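Local coordinates for fibronectin type III domain-containing protein (Simiduia agarivorans, PDB 6P2K), which probably hydrolyses xyloglucan-type beta-glucan chains through this ancestral glycoside hydrolase family 74 module, the part of a longer protein built on seven-bladed beta-propellers, at residues 98-102 with 128-133. Numbering follows the deposited sequence.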
loop_
_atom_site.group_PDB
_atom_site.type_symbol
_atom_site.label_atom_id
_atom_site.label_comp_id
_atom_site.label_asym_id
_atom_site.label_seq_id
_atom_site.Cartn_x
_atom_site.Cartn_y
_atom_site.Cartn_z
ATOM N N GLU B 98 -14.081 12.158 66.288
ATOM C CA GLU B 98 -14.577 13.138 65.330
ATOM C C GLU B 98 -13.516 14.196 65.066
ATOM O O GLU B 98 -12.894 14.709 66.000
ATOM C CB GLU B 98 -15.857 13.794 65.850
ATOM C CG GLU B 98 -17.057 12.862 65.851
ATOM C CD GLU B 98 -18.381 13.592 65.709
ATOM O OE1 GLU B 98 -19.363 13.205 66.381
ATOM O OE2 GLU B 98 -18.435 14.553 64.916
ATOM N N ASN B 99 -13.306 14.515 63.788
ATOM C CA ASN B 99 -12.311 15.494 63.354
ATOM C C ASN B 99 -10.886 15.052 63.683
ATOM O O ASN B 99 -9.990 15.891 63.819
ATOM C CB ASN B 99 -12.596 16.878 63.959
ATOM C CG ASN B 99 -12.144 18.018 63.066
ATOM O OD1 ASN B 99 -11.422 17.810 62.092
ATOM N ND2 ASN B 99 -12.566 19.233 63.397
ATOM N N LYS B 100 -10.652 13.743 63.802
ATOM C CA LYS B 100 -9.349 13.188 64.163
ATOM C C LYS B 100 -8.937 12.162 63.113
ATOM O O LYS B 100 -9.448 11.041 63.110
ATOM C CB LYS B 100 -9.392 12.540 65.547
ATOM C CG LYS B 100 -9.648 13.494 66.701
ATOM C CD LYS B 100 -8.586 14.574 66.772
ATOM C CE LYS B 100 -7.241 13.986 67.168
ATOM N NZ LYS B 100 -6.335 15.003 67.771
ATOM N N SER B 101 -8.003 12.528 62.239
ATOM C CA SER B 101 -7.559 11.614 61.190
ATOM C C SER B 101 -6.846 10.407 61.788
ATOM O O SER B 101 -5.881 10.557 62.544
ATOM C CB SER B 101 -6.633 12.341 60.215
ATOM O OG SER B 101 -6.347 11.532 59.091
ATOM N N ILE B 102 -7.308 9.210 61.429
ATOM C CA ILE B 102 -6.794 7.958 61.974
ATOM C C ILE B 102 -6.325 7.074 60.829
ATOM O O ILE B 102 -7.048 6.891 59.841
ATOM C CB ILE B 102 -7.858 7.241 62.823
ATOM C CG1 ILE B 102 -8.212 8.096 64.029
ATOM C CG2 ILE B 102 -7.377 5.878 63.286
ATOM C CD1 ILE B 102 -9.454 7.654 64.687
ATOM N N ILE B 128 -4.111 17.015 55.585
ATOM C CA ILE B 128 -4.394 16.942 57.015
ATOM C C ILE B 128 -5.100 18.196 57.518
ATOM O O ILE B 128 -5.746 18.163 58.571
ATOM C CB ILE B 128 -3.091 16.674 57.802
ATOM C CG1 ILE B 128 -3.391 16.296 59.256
ATOM C CG2 ILE B 128 -2.174 17.885 57.753
ATOM C CD1 ILE B 128 -4.481 15.255 59.416
ATOM N N GLY B 129 -5.019 19.298 56.781
ATOM C CA GLY B 129 -5.645 20.528 57.211
ATOM C C GLY B 129 -7.026 20.810 56.663
ATOM O O GLY B 129 -7.575 21.881 56.942
ATOM N N LYS B 130 -7.619 19.881 55.906
ATOM C CA LYS B 130 -8.879 20.173 55.226
ATOM C C LYS B 130 -10.003 20.461 56.216
ATOM O O LYS B 130 -10.874 21.297 55.946
ATOM C CB LYS B 130 -9.260 19.018 54.299
ATOM C CG LYS B 130 -8.339 18.837 53.098
ATOM C CD LYS B 130 -8.499 19.951 52.074
ATOM C CE LYS B 130 -7.698 19.647 50.813
ATOM N NZ LYS B 130 -7.639 20.806 49.875
ATOM N N PHE B 131 -10.005 19.783 57.365
ATOM C CA PHE B 131 -11.007 20.015 58.400
ATOM C C PHE B 131 -10.432 20.736 59.617
ATOM O O PHE B 131 -10.983 20.628 60.718
ATOM C CB PHE B 131 -11.655 18.700 58.833
ATOM C CG PHE B 131 -12.398 17.988 57.736
ATOM C CD1 PHE B 131 -13.694 18.355 57.406
ATOM C CD2 PHE B 131 -11.810 16.935 57.055
ATOM C CE1 PHE B 131 -14.384 17.692 56.406
ATOM C CE2 PHE B 131 -12.494 16.269 56.054
ATOM C CZ PHE B 131 -13.784 16.648 55.729
ATOM N N GLY B 132 -9.324 21.457 59.446
ATOM C CA GLY B 132 -8.777 22.295 60.491
ATOM C C GLY B 132 -7.684 21.667 61.330
ATOM O O GLY B 132 -7.119 22.354 62.189
ATOM N N GLU B 133 -7.373 20.392 61.124
ATOM C CA GLU B 133 -6.302 19.765 61.882
ATOM C C GLU B 133 -4.943 20.281 61.417
ATOM O O GLU B 133 -4.802 20.865 60.340
ATOM C CB GLU B 133 -6.359 18.241 61.744
ATOM C CG GLU B 133 -7.356 17.555 62.668
ATOM C CD GLU B 133 -7.184 16.044 62.694
ATOM O OE1 GLU B 133 -7.774 15.358 61.832
ATOM O OE2 GLU B 133 -6.460 15.544 63.580
HETATM O O HOH W 1 -5.442 12.978 63.910
#
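The amide of Asn99 and the ring of Phe131 stand almost perpendicular, their planes 89° apart, and the amide approaches the ring obliquely. The amide's nearest neighbour is the backbone carbonyl of Phe131: CG of Asn99 lies 3.7 Å from O of Phe131. With CG of Phe131 anti to its own carbonyl carbon (chi1 -62°), the ring leads away from Asn99 to meet the rings of Tyr79 and Tyr712. The third flat group, the Glu133 carboxylate, reaches residues 99-101 on an extended chain. Its OE1 accepts the backbone N-H of Ser101 through the syn lone pair (N to OE1 2.9 Å, N-H...O 146°). OE2 forms a salt bridge with Arg164 and accepts a hydrogen bond from a water (Glu133 OE2 to water O 2.8 Å); the same water donates to Ser101 O. Lys100 NZ, 4.2 Å from Glu133 OE2, adds a nearby opposite charge beyond salt-bridge range. Replacing Glu133 by an alanine would probably leave Ser101 N without this acceptor and Arg164 without this carboxylate. The methyl CD1 of Ile128 packs on Ser101 CB at 3.7 Å, while Ser101 OG is hydrogen-bonded to Gly120 O. A type I beta turn from Gly129 to Gly132 holds Phe131 and is followed by Glu133; here the loop between strands 114-119 and 139-144 of one four-stranded beta-propeller blade meets the link from strand 92-93 into that blade's first strand, 102-108.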